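PDB 4QLX: nitroreductase family protein from Lactobacillus plantarum, which probably reduces the enone 10-oxo-(11E)-octadecenoate to 10-oxooctadecanoate with NADH and bound FMN, a step in the saturation of polyunsaturated fatty acids. Local coordinates for residues S24-D29 / Y81-S86; W58-V63 / A89-A94; A166-G171 / M192-G197. All blocks are in the same frame, centred on the assembly; numbering follows the deposited sequence.

Contact 1: S24-D29 / Y81-S86. With FMN (flavin mononucleotide), chain C; KTC (10-oxooctadecanoic acid), chain I.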
loop_
_atom_site.group_PDB
_atom_site.type_symbol
_atom_site.label_atom_id
_atom_site.label_comp_id
_atom_site.label_asym_id
_atom_site.label_seq_id
_atom_site.Cartn_x
_atom_site.Cartn_y
_atom_site.Cartn_z
ATOM N N SER A 24 -13.058 5.177 3.391
ATOM C CA SER A 24 -13.175 6.011 2.217
ATOM C C SER A 24 -14.121 7.162 2.480
ATOM O O SER A 24 -15.314 6.953 2.739
ATOM C CB SER A 24 -13.655 5.204 1.023
ATOM O OG SER A 24 -12.565 4.513 0.430
ATOM N N VAL A 25 -13.590 8.379 2.425
ATOM C CA VAL A 25 -14.425 9.581 2.534
ATOM C C VAL A 25 -14.523 10.237 1.161
ATOM O O VAL A 25 -13.506 10.430 0.495
ATOM C CB VAL A 25 -13.867 10.554 3.580
ATOM C CG1 VAL A 25 -14.644 11.864 3.592
ATOM C CG2 VAL A 25 -13.881 9.889 4.967
ATOM N N ARG A 26 -15.750 10.555 0.730
ATOM C CA ARG A 26 -15.986 11.014 -0.627
ATOM C C ARG A 26 -16.536 12.440 -0.672
ATOM O O ARG A 26 -16.492 13.100 -1.712
ATOM C CB ARG A 26 -16.944 10.056 -1.349
ATOM C CG ARG A 26 -16.315 8.713 -1.693
ATOM C CD ARG A 26 -17.342 7.690 -2.172
ATOM N NE ARG A 26 -16.716 6.378 -2.357
ATOM C CZ ARG A 26 -16.618 5.456 -1.401
ATOM N NH1 ARG A 26 -17.117 5.690 -0.185
ATOM N NH2 ARG A 26 -16.020 4.300 -1.658
ATOM N N GLN A 27 -17.043 12.917 0.455
ATOM C CA GLN A 27 -17.519 14.293 0.541
ATOM C C GLN A 27 -16.699 15.018 1.575
ATOM O O GLN A 27 -16.691 14.646 2.746
ATOM C CB GLN A 27 -19.001 14.350 0.908
ATOM C CG GLN A 27 -19.918 13.683 -0.075
ATOM C CD GLN A 27 -21.386 13.940 0.263
ATOM O OE1 GLN A 27 -21.710 14.827 1.070
ATOM N NE2 GLN A 27 -22.275 13.160 -0.340
ATOM N N PHE A 28 -15.985 16.044 1.145
ATOM C CA PHE A 28 -15.127 16.759 2.065
ATOM C C PHE A 28 -15.701 18.124 2.370
ATOM O O PHE A 28 -16.589 18.593 1.672
ATOM C CB PHE A 28 -13.714 16.870 1.487
ATOM C CG PHE A 28 -13.151 15.554 1.058
ATOM C CD1 PHE A 28 -13.359 15.085 -0.233
ATOM C CD2 PHE A 28 -12.453 14.764 1.956
ATOM C CE1 PHE A 28 -12.847 13.864 -0.623
ATOM C CE2 PHE A 28 -11.932 13.545 1.577
ATOM C CZ PHE A 28 -12.135 13.089 0.293
ATOM N N ASP A 29 -15.203 18.747 3.428
ATOM C CA ASP A 29 -15.558 20.125 3.718
ATOM C C ASP A 29 -14.886 21.049 2.703
ATOM O O ASP A 29 -13.656 21.177 2.697
ATOM C CB ASP A 29 -15.149 20.494 5.139
ATOM C CG ASP A 29 -15.630 21.881 5.544
ATOM O OD1 ASP A 29 -16.100 22.639 4.666
ATOM O OD2 ASP A 29 -15.520 22.220 6.740
ATOM N N TYR A 81 -17.241 12.509 -9.444
ATOM C CA TYR A 81 -17.205 13.967 -9.364
ATOM C C TYR A 81 -17.358 14.536 -7.932
ATOM O O TYR A 81 -16.731 15.556 -7.624
ATOM C CB TYR A 81 -18.259 14.569 -10.290
ATOM C CG TYR A 81 -17.894 14.481 -11.756
ATOM C CD1 TYR A 81 -16.667 13.974 -12.157
ATOM C CD2 TYR A 81 -18.771 14.922 -12.742
ATOM C CE1 TYR A 81 -16.327 13.894 -13.498
ATOM C CE2 TYR A 81 -18.436 14.843 -14.090
ATOM C CZ TYR A 81 -17.209 14.331 -14.458
ATOM O OH TYR A 81 -16.854 14.250 -15.790
ATOM N N PRO A 82 -18.163 13.892 -7.044
ATOM C CA PRO A 82 -18.239 14.428 -5.671
ATOM C C PRO A 82 -16.888 14.562 -4.952
ATOM O O PRO A 82 -16.599 15.590 -4.332
ATOM C CB PRO A 82 -19.112 13.399 -4.950
ATOM C CG PRO A 82 -20.023 12.898 -6.010
ATOM C CD PRO A 82 -19.205 12.871 -7.278
ATOM N N GLN A 83 -16.083 13.508 -5.020
ATOM C CA GLN A 83 -14.733 13.540 -4.476
ATOM C C GLN A 83 -13.892 14.640 -5.116
ATOM O O GLN A 83 -13.282 15.433 -4.417
ATOM C CB GLN A 83 -14.050 12.195 -4.679
ATOM C CG GLN A 83 -14.763 11.035 -4.043
ATOM C CD GLN A 83 -15.564 10.218 -5.033
ATOM O OE1 GLN A 83 -16.507 10.714 -5.657
ATOM N NE2 GLN A 83 -15.193 8.950 -5.179
ATOM N N VAL A 84 -13.870 14.695 -6.442
ATOM C CA VAL A 84 -13.042 15.685 -7.119
ATOM C C VAL A 84 -13.496 17.116 -6.813
ATOM O O VAL A 84 -12.677 17.955 -6.430
ATOM C CB VAL A 84 -13.037 15.478 -8.627
ATOM C CG1 VAL A 84 -12.248 16.596 -9.297
ATOM C CG2 VAL A 84 -12.444 14.118 -8.970
ATOM N N ASP A 85 -14.795 17.388 -6.947
ATOM C CA ASP A 85 -15.322 18.716 -6.629
ATOM C C ASP A 85 -15.053 19.146 -5.187
ATOM O O ASP A 85 -14.614 20.266 -4.955
ATOM C CB ASP A 85 -16.831 18.784 -6.899
ATOM C CG ASP A 85 -17.160 18.743 -8.372
ATOM O OD1 ASP A 85 -16.260 19.014 -9.199
ATOM O OD2 ASP A 85 -18.325 18.447 -8.710
ATOM N N SER A 86 -15.309 18.278 -4.211
ATOM C CA SER A 86 -15.230 18.726 -2.814
ATOM C C SER A 86 -13.841 18.610 -2.185
ATOM O O SER A 86 -13.571 19.254 -1.172
ATOM C CB SER A 86 -16.242 17.969 -1.938
ATOM O OG SER A 86 -16.006 16.572 -1.939
HETATM N N1 FMN C . -14.364 4.568 -4.555
HETATM C C2 FMN C . -15.166 5.331 -5.379
HETATM O O2 FMN C . -16.125 5.938 -4.921
HETATM N N3 FMN C . -14.912 5.430 -6.721
HETATM C C4 FMN C . -13.835 4.759 -7.252
HETATM O O4 FMN C . -13.603 4.830 -8.451
HETATM C C4A FMN C . -13.032 3.978 -6.436
HETATM N N5 FMN C . -11.966 3.312 -6.984
HETATM C C5A FMN C . -11.135 2.553 -6.195
HETATM C C6 FMN C . -10.074 1.918 -6.812
HETATM C C7 FMN C . -9.206 1.148 -6.058
HETATM C C7M FMN C . -8.047 0.462 -6.706
HETATM C C8 FMN C . -9.417 1.019 -4.696
HETATM C C8M FMN C . -8.446 0.185 -3.929
HETATM C C9 FMN C . -10.490 1.664 -4.072
HETATM C C9A FMN C . -11.367 2.443 -4.831
HETATM N N10 FMN C . -12.469 3.109 -4.275
HETATM C C10 FMN C . -13.288 3.879 -5.083
HETATM C "C1'" FMN C . -12.795 3.034 -2.804
HETATM C "C2'" FMN C . -13.376 1.639 -2.477
HETATM O "O2'" FMN C . -14.709 1.528 -2.929
HETATM C "C3'" FMN C . -13.313 1.320 -0.985
HETATM O "O3'" FMN C . -11.949 1.191 -0.622
HETATM C "C4'" FMN C . -14.018 0.015 -0.587
HETATM O "O4'" FMN C . -15.409 0.052 -0.825
HETATM C "C5'" FMN C . -13.774 -0.286 0.891
HETATM O "O5'" FMN C . -14.237 0.767 1.708
HETATM P P FMN C . -13.213 1.546 2.682
HETATM O O1P FMN C . -14.013 2.630 3.372
HETATM O O2P FMN C . -12.085 2.152 1.865
HETATM O O3P FMN C . -12.632 0.604 3.712
HETATM O O1 KTC I . -23.064 6.685 -0.504
HETATM C C17 KTC I . -21.925 6.231 -0.415
HETATM O O KTC I . -21.179 6.499 0.660
HETATM C C16 KTC I . -21.360 5.362 -1.512
HETATM C C15 KTC I . -20.971 4.016 -0.920
HETATM C C14 KTC I . -19.682 3.507 -1.549
HETATM C C13 KTC I . -19.864 3.229 -3.034
HETATM C C12 KTC I . -18.611 2.611 -3.632
HETATM C C11 KTC I . -18.930 1.962 -4.972
HETATM C C10 KTC I . -17.680 1.341 -5.598
HETATM C C9 KTC I . -16.737 2.411 -6.122
HETATM C C8 KTC I . -15.449 1.735 -6.513
HETATM O O2 KTC I . -14.744 1.202 -5.660
HETATM C C7 KTC I . -15.045 1.709 -7.966
HETATM C C6 KTC I . -13.728 0.957 -8.093
HETATM C C5 KTC I . -12.973 1.437 -9.321
HETATM C C4 KTC I . -13.256 0.522 -10.502
HETATM C C3 KTC I . -13.065 1.319 -11.778
HETATM C C2 KTC I . -12.344 0.499 -12.833
HETATM C C1 KTC I . -12.744 0.953 -14.238
HETATM C C KTC I . -12.587 2.448 -14.447
#
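Ser86 and Phe28 make the hydrogen bond that joins the loop 24-29 to the helix 81-86. Phe28 N donates to Ser86 OG over 3.1 Å, and an N-H...O angle of 169° makes the bond nearly straight. With chi1 at 61°, the hydroxyl also folds back over its own helix, donating to Pro82 O at 2.7 Å. Together these two bonds would restrict the rotation of the hydroxyl. Pro82 O takes the backbone N-H of Ser86 as well, the two donors arriving from opposite faces of its plane. Ser86 OG also lies at the edge of the Phe28 ring, 3.5 Å from its CD1.

Van der Waals contact also joins Arg26 and Gln83, whose side chains run alongside each other in the same direction, with CB of Arg26 3.6 Å from CG of Gln83. A bend at chi2 (101°) lays the Gln83 amide against the arginine methylenes. Its NE2 is hydrogen-bonded to Asn80 and Asn167. Arg26 O makes a CA-H...O contact with Gln83 CA.

Ligand contacts continue from this pair. Arg26 NE donates to FMN O2 at 2.7 Å, while NH2 reaches N1 only weakly; 10-oxooctadecanoic acid lays its C14 over one face of the guanidinium. Ser24 holds the phosphate, through N to O1P (2.7 Å) and OG to O2P (2.8 Å).

In the fold, the loop 24-29 follows helix 15-20 and is pinned along its backbone by bonds from Val25 to Ala166 on strand 165-169 and from Asp29 to Lys198. Strand 188-197 borders both segments, its Ala195 touching Phe28 and Gln83.

Contact 2: W58-V63 / A89-A94; sequences WHFVVV and AIVFIA
Phe60 brings its CD1 obliquely to two residues of the neighbouring strand, 3.9 Å from CG1 of Val91 and 4.1 Å from CG1 of Ile93. The ring runs alongside Ile93, pointing the same way, but lies aslant to Val91. A chi1 of -53° sets CG beside the backbone N and carries the ring toward this pair. On the same face of the sheet, Val62 brings CG2 to within 4.3 Å of Val91 CG2, and Trp58 CB rests 4.2 Å from CG2 of Ile93 while its indole leads away.

On the other face, carrying His59, Val61, Val63, Ile90, Phe92 and Ala94, cross-strand packing is closest between the beta carbons of Val63 and Ile90. The Phe92 ring leads away from the partner strand.

Six backbone hydrogen bonds fix the antiparallel register. They couple His59 with Ala94, Val61 with Phe92 and Val63 with Ile90 in both directions. Five are near straight; His59 N to Ala94 O is short at 2.8 Å but bent to 133°, at the Trp58 end of the strand. Phe60-Ile93 and Val62-Val91 are the non-hydrogen-bonded pairs, with CA-H...O contacts beside them.

Helices close both faces: 36-46 and 137-161 lie against Phe60, Val62 and Ile93, and helix 177-181 meets Val61, Phe92 and Ala94. The strand directions are 155° apart, short of exactly antiparallel, reflecting the twist of the pair. Strand 58-63 is the outermost in the chain on this side, and the antiparallel sheet packed between helices is the alpha-plus-beta core of the nitroreductase fold.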
loop_
_atom_site.group_PDB
_atom_site.type_symbol
_atom_site.label_atom_id
_atom_site.label_comp_id
_atom_site.label_asym_id
_atom_site.label_seq_id
_atom_site.Cartn_x
_atom_site.Cartn_y
_atom_site.Cartn_z
ATOM N N TRP A 58 6.936 5.925 -9.382
ATOM C CA TRP A 58 5.672 6.657 -9.246
ATOM C C TRP A 58 5.829 8.099 -9.694
ATOM O O TRP A 58 6.930 8.641 -9.677
ATOM C CB TRP A 58 5.171 6.624 -7.801
ATOM C CG TRP A 58 6.251 6.794 -6.751
ATOM C CD1 TRP A 58 7.006 7.913 -6.520
ATOM C CD2 TRP A 58 6.668 5.827 -5.781
ATOM N NE1 TRP A 58 7.860 7.700 -5.473
ATOM C CE2 TRP A 58 7.672 6.425 -4.995
ATOM C CE3 TRP A 58 6.282 4.511 -5.492
ATOM C CZ2 TRP A 58 8.314 5.756 -3.948
ATOM C CZ3 TRP A 58 6.916 3.841 -4.447
ATOM C CH2 TRP A 58 7.920 4.471 -3.686
ATOM N N HIS A 59 4.723 8.708 -10.104
ATOM C CA HIS A 59 4.714 10.119 -10.456
ATOM C C HIS A 59 3.409 10.726 -9.978
ATOM O O HIS A 59 2.342 10.152 -10.176
ATOM C CB HIS A 59 4.874 10.319 -11.963
ATOM C CG HIS A 59 5.073 11.750 -12.355
ATOM N ND1 HIS A 59 6.318 12.338 -12.412
ATOM C CD2 HIS A 59 4.182 12.723 -12.667
ATOM C CE1 HIS A 59 6.190 13.608 -12.758
ATOM N NE2 HIS A 59 4.903 13.869 -12.921
ATOM N N PHE A 60 3.503 11.886 -9.348
ATOM C CA PHE A 60 2.358 12.519 -8.711
ATOM C C PHE A 60 1.883 13.758 -9.476
ATOM O O PHE A 60 2.684 14.606 -9.852
ATOM C CB PHE A 60 2.722 12.891 -7.278
ATOM C CG PHE A 60 3.283 11.736 -6.478
ATOM C CD1 PHE A 60 2.440 10.780 -5.935
ATOM C CD2 PHE A 60 4.649 11.600 -6.286
ATOM C CE1 PHE A 60 2.941 9.719 -5.207
ATOM C CE2 PHE A 60 5.151 10.548 -5.564
ATOM C CZ PHE A 60 4.294 9.607 -5.015
ATOM N N VAL A 61 0.580 13.869 -9.717
ATOM C CA VAL A 61 0.059 15.102 -10.290
ATOM C C VAL A 61 -1.000 15.684 -9.351
ATOM O O VAL A 61 -2.026 15.057 -9.110
ATOM C CB VAL A 61 -0.539 14.882 -11.686
ATOM C CG1 VAL A 61 -1.100 16.199 -12.236
ATOM C CG2 VAL A 61 0.494 14.303 -12.625
ATOM N N VAL A 62 -0.715 16.859 -8.796
ATOM C CA VAL A 62 -1.583 17.466 -7.794
ATOM C C VAL A 62 -2.602 18.368 -8.468
ATOM O O VAL A 62 -2.250 19.289 -9.214
ATOM C CB VAL A 62 -0.797 18.274 -6.758
ATOM C CG1 VAL A 62 -1.767 18.958 -5.762
ATOM C CG2 VAL A 62 0.201 17.387 -6.019
ATOM N N VAL A 63 -3.870 18.080 -8.198
ATOM C CA VAL A 63 -4.989 18.829 -8.736
ATOM C C VAL A 63 -5.673 19.529 -7.569
ATOM O O VAL A 63 -6.256 18.862 -6.717
ATOM C CB VAL A 63 -5.979 17.896 -9.459
ATOM C CG1 VAL A 63 -7.120 18.685 -10.085
ATOM C CG2 VAL A 63 -5.254 17.074 -10.511
ATOM N N ALA A 89 -7.568 18.657 -2.304
ATOM C CA ALA A 89 -6.663 18.356 -3.407
ATOM C C ALA A 89 -6.813 16.903 -3.821
ATOM O O ALA A 89 -7.143 16.049 -3.000
ATOM C CB ALA A 89 -5.228 18.651 -3.020
ATOM N N ILE A 90 -6.602 16.635 -5.104
ATOM C CA ILE A 90 -6.512 15.265 -5.573
ATOM C C ILE A 90 -5.055 15.034 -5.966
ATOM O O ILE A 90 -4.443 15.874 -6.622
ATOM C CB ILE A 90 -7.449 14.978 -6.757
ATOM C CG1 ILE A 90 -8.902 15.294 -6.376
ATOM C CG2 ILE A 90 -7.321 13.526 -7.220
ATOM C CD1 ILE A 90 -9.322 16.724 -6.727
ATOM N N VAL A 91 -4.493 13.917 -5.522
ATOM C CA VAL A 91 -3.157 13.539 -5.938
ATOM C C VAL A 91 -3.287 12.342 -6.865
ATOM O O VAL A 91 -3.607 11.225 -6.420
ATOM C CB VAL A 91 -2.261 13.217 -4.745
ATOM C CG1 VAL A 91 -0.896 12.702 -5.215
ATOM C CG2 VAL A 91 -2.114 14.448 -3.858
ATOM N N PHE A 92 -3.085 12.568 -8.162
ATOM C CA PHE A 92 -3.163 11.451 -9.085
ATOM C C PHE A 92 -1.809 10.776 -9.232
ATOM O O PHE A 92 -0.782 11.449 -9.376
ATOM C CB PHE A 92 -3.678 11.863 -10.466
ATOM C CG PHE A 92 -4.064 10.683 -11.299
ATOM C CD1 PHE A 92 -5.350 10.161 -11.227
ATOM C CD2 PHE A 92 -3.117 10.032 -12.078
ATOM C CE1 PHE A 92 -5.698 9.041 -11.952
ATOM C CE2 PHE A 92 -3.456 8.908 -12.808
ATOM C CZ PHE A 92 -4.739 8.407 -12.750
ATOM N N ILE A 93 -1.819 9.447 -9.218
ATOM C CA ILE A 93 -0.586 8.685 -9.289
ATOM C C ILE A 93 -0.490 7.947 -10.620
ATOM O O ILE A 93 -1.388 7.206 -11.013
ATOM C CB ILE A 93 -0.461 7.687 -8.104
ATOM C CG1 ILE A 93 -0.803 8.400 -6.790
ATOM C CG2 ILE A 93 0.969 7.114 -8.037
ATOM C CD1 ILE A 93 -0.893 7.472 -5.569
ATOM N N ALA A 94 0.603 8.190 -11.330
ATOM C CA ALA A 94 0.851 7.510 -12.588
ATOM C C ALA A 94 2.144 6.711 -12.454
ATOM O O ALA A 94 3.025 7.082 -11.688
ATOM C CB ALA A 94 0.934 8.502 -13.734
#

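Contact 3: A166-G171 / M192-G197. With FMN (flavin mononucleotide), chain C; KTC (10-oxooctadecanoic acid), chain I.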
loop_
_atom_site.group_PDB
_atom_site.type_symbol
_atom_site.label_atom_id
_atom_site.label_comp_id
_atom_site.label_asym_id
_atom_site.label_seq_id
_atom_site.Cartn_x
_atom_site.Cartn_y
_atom_site.Cartn_z
ATOM N N ALA A 166 -9.558 10.645 3.168
ATOM C CA ALA A 166 -9.201 10.408 1.782
ATOM C C ALA A 166 -9.961 9.267 1.125
ATOM O O ALA A 166 -10.474 8.365 1.786
ATOM C CB ALA A 166 -7.664 10.135 1.687
ATOM N N ASN A 167 -10.011 9.317 -0.199
ATOM C CA ASN A 167 -10.576 8.242 -0.989
ATOM C C ASN A 167 -9.636 7.926 -2.132
ATOM O O ASN A 167 -9.189 8.835 -2.838
ATOM C CB ASN A 167 -11.963 8.623 -1.529
ATOM C CG ASN A 167 -12.470 7.649 -2.589
ATOM O OD1 ASN A 167 -12.728 8.029 -3.731
ATOM N ND2 ASN A 167 -12.604 6.382 -2.212
ATOM N N ALA A 168 -9.320 6.643 -2.299
ATOM C CA ALA A 168 -8.573 6.185 -3.465
ATOM C C ALA A 168 -9.585 5.823 -4.530
ATOM O O ALA A 168 -10.671 5.327 -4.209
ATOM C CB ALA A 168 -7.664 4.990 -3.118
ATOM N N PHE A 169 -9.284 6.128 -5.792
ATOM C CA PHE A 169 -10.235 5.819 -6.863
ATOM C C PHE A 169 -9.562 5.609 -8.214
ATOM O O PHE A 169 -8.637 6.333 -8.574
ATOM C CB PHE A 169 -11.308 6.917 -6.981
ATOM C CG PHE A 169 -10.788 8.238 -7.476
ATOM C CD1 PHE A 169 -10.320 9.188 -6.580
ATOM C CD2 PHE A 169 -10.781 8.534 -8.832
ATOM C CE1 PHE A 169 -9.848 10.405 -7.021
ATOM C CE2 PHE A 169 -10.304 9.749 -9.287
ATOM C CZ PHE A 169 -9.833 10.692 -8.374
ATOM N N SER A 170 -10.029 4.606 -8.954
ATOM C CA SER A 170 -9.523 4.347 -10.293
ATOM C C SER A 170 -10.654 4.350 -11.311
ATOM O O SER A 170 -10.477 3.883 -12.436
ATOM C CB SER A 170 -8.773 3.014 -10.337
ATOM O OG SER A 170 -9.663 1.936 -10.079
ATOM N N GLY A 171 -11.807 4.899 -10.919
ATOM C CA GLY A 171 -12.930 5.044 -11.833
ATOM C C GLY A 171 -12.638 6.190 -12.778
ATOM O O GLY A 171 -13.120 7.311 -12.580
ATOM N N MET A 192 -4.176 5.431 -10.122
ATOM C CA MET A 192 -5.271 5.825 -9.238
ATOM C C MET A 192 -5.177 7.280 -8.798
ATOM O O MET A 192 -4.094 7.859 -8.747
ATOM C CB MET A 192 -5.327 4.919 -7.992
ATOM C CG MET A 192 -4.136 5.088 -7.037
ATOM S SD MET A 192 -4.260 4.202 -5.459
ATOM C CE MET A 192 -3.811 2.539 -5.965
ATOM N N GLY A 193 -6.328 7.866 -8.476
ATOM C CA GLY A 193 -6.360 9.169 -7.837
ATOM C C GLY A 193 -6.524 9.012 -6.335
ATOM O O GLY A 193 -7.131 8.047 -5.860
ATOM N N ILE A 194 -5.954 9.943 -5.585
ATOM C CA ILE A 194 -6.180 10.015 -4.145
ATOM C C ILE A 194 -6.824 11.363 -3.842
ATOM O O ILE A 194 -6.160 12.398 -3.921
ATOM C CB ILE A 194 -4.880 9.881 -3.324
ATOM C CG1 ILE A 194 -4.093 8.602 -3.674
ATOM C CG2 ILE A 194 -5.166 9.949 -1.830
ATOM C CD1 ILE A 194 -4.827 7.305 -3.432
ATOM N N ALA A 195 -8.114 11.366 -3.509
ATOM C CA ALA A 195 -8.769 12.605 -3.101
ATOM C C ALA A 195 -8.533 12.820 -1.622
ATOM O O ALA A 195 -8.708 11.902 -0.844
ATOM C CB ALA A 195 -10.279 12.559 -3.411
ATOM N N ILE A 196 -8.152 14.034 -1.232
ATOM C CA ILE A 196 -7.830 14.337 0.164
ATOM C C ILE A 196 -8.566 15.592 0.660
ATOM O O ILE A 196 -8.702 16.571 -0.080
ATOM C CB ILE A 196 -6.300 14.562 0.352
ATOM C CG1 ILE A 196 -5.488 13.375 -0.192
ATOM C CG2 ILE A 196 -5.948 14.850 1.804
ATOM C CD1 ILE A 196 -3.949 13.533 0.012
ATOM N N GLY A 197 -9.034 15.564 1.906
ATOM C CA GLY A 197 -9.572 16.754 2.548
ATOM C C GLY A 197 -10.066 16.456 3.949
ATOM O O GLY A 197 -9.817 15.370 4.469
HETATM N N1 FMN C . -14.364 4.568 -4.555
HETATM C C2 FMN C . -15.166 5.331 -5.379
HETATM O O2 FMN C . -16.125 5.938 -4.921
HETATM N N3 FMN C . -14.912 5.430 -6.721
HETATM C C4 FMN C . -13.835 4.759 -7.252
HETATM O O4 FMN C . -13.603 4.830 -8.451
HETATM C C4A FMN C . -13.032 3.978 -6.436
HETATM N N5 FMN C . -11.966 3.312 -6.984
HETATM C C5A FMN C . -11.135 2.553 -6.195
HETATM C C6 FMN C . -10.074 1.918 -6.812
HETATM C C7 FMN C . -9.206 1.148 -6.058
HETATM C C7M FMN C . -8.047 0.462 -6.706
HETATM C C8 FMN C . -9.417 1.019 -4.696
HETATM C C8M FMN C . -8.446 0.185 -3.929
HETATM C C9 FMN C . -10.490 1.664 -4.072
HETATM C C9A FMN C . -11.367 2.443 -4.831
HETATM N N10 FMN C . -12.469 3.109 -4.275
HETATM C C10 FMN C . -13.288 3.879 -5.083
HETATM C "C1'" FMN C . -12.795 3.034 -2.804
HETATM C "C2'" FMN C . -13.376 1.639 -2.477
HETATM O "O2'" FMN C . -14.709 1.528 -2.929
HETATM C "C3'" FMN C . -13.313 1.320 -0.985
HETATM O "O3'" FMN C . -11.949 1.191 -0.622
HETATM C "C4'" FMN C . -14.018 0.015 -0.587
HETATM O "O4'" FMN C . -15.409 0.052 -0.825
HETATM C "C5'" FMN C . -13.774 -0.286 0.891
HETATM O "O5'" FMN C . -14.237 0.767 1.708
HETATM P P FMN C . -13.213 1.546 2.682
HETATM O O1P FMN C . -14.013 2.630 3.372
HETATM O O2P FMN C . -12.085 2.152 1.865
HETATM O O3P FMN C . -12.632 0.604 3.712
HETATM O O1 KTC I . -23.064 6.685 -0.504
HETATM C C17 KTC I . -21.925 6.231 -0.415
HETATM O O KTC I . -21.179 6.499 0.660
HETATM C C16 KTC I . -21.360 5.362 -1.512
HETATM C C15 KTC I . -20.971 4.016 -0.920
HETATM C C14 KTC I . -19.682 3.507 -1.549
HETATM C C13 KTC I . -19.864 3.229 -3.034
HETATM C C12 KTC I . -18.611 2.611 -3.632
HETATM C C11 KTC I . -18.930 1.962 -4.972
HETATM C C10 KTC I . -17.680 1.341 -5.598
HETATM C C9 KTC I . -16.737 2.411 -6.122
HETATM C C8 KTC I . -15.449 1.735 -6.513
HETATM O O2 KTC I . -14.744 1.202 -5.660
HETATM C C7 KTC I . -15.045 1.709 -7.966
HETATM C C6 KTC I . -13.728 0.957 -8.093
HETATM C C5 KTC I . -12.973 1.437 -9.321
HETATM C C4 KTC I . -13.256 0.522 -10.502
HETATM C C3 KTC I . -13.065 1.319 -11.778
HETATM C C2 KTC I . -12.344 0.499 -12.833
HETATM C C1 KTC I . -12.744 0.953 -14.238
HETATM C C KTC I . -12.587 2.448 -14.447
#
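Phe169 lies between the flavin and Gly193. Its CB is 3.3 Å from FMN C4; the chain then turns, with chi1 at 68° leaving CG between the backbone N and the carbonyl carbon, and sends the ring across to the opposite strand. CD1 comes 3.5 Å from Gly193 O, CE1 lies 3.7 Å from Gly193 C, and CZ ends 3.8 Å from Gly193 CA. That CA stands over one face of the ring in a CH-pi contact, 19° off the normal, while Ala195 N sits at the ring edge.

The antiparallel backbone is tied by paired bonds between Asn167 and Ala195 and between Phe169 and Gly193. On the other face of the strands, the one covered by helix 137-161, Ala168 CB meets CD1 of Ile194 at 3.7 Å. Asn167 ND2 lies 3.4 Å from FMN C1', with its OD1 held by the glutamine of helix 81-86.

Past the strand, Ser170 N donates to FMN N5 at 3.1 Å and Gly171 N weakly to O4, and Ser170 OG approaches C5 of 10-oxooctadecanoic acid. One backbone N-H thus addresses N5, the flavin's redox-active nitrogen, and a second, weakly, O4; together they would probably polarise this end of the isoalloxazine.

In the fold
Contacts 2 and 3 belong to the same four-stranded sheet, whose middle strands 89-96 and 188-197 are bonded together by Val91 N to Ile194 O and Ile93 N to Met192 O. The side chains that meet in contact 2 are apolar, and it is only partly buried, at the outer strand 58-63; contact 3, entirely buried, pairs the opposite outer strand and meets the flavin. Contact 1 is a partly buried loop-helix joint with more polar side-chain chemistry. It shares FMN and 10-oxooctadecanoic acid with contact 3, and Phe28 CD2 packs against Gly197 N. Contact 1 touches contact 2 by packing, Val84 O against Ile90 CD1, and strand 89-96 follows helix 81-86 in the chain.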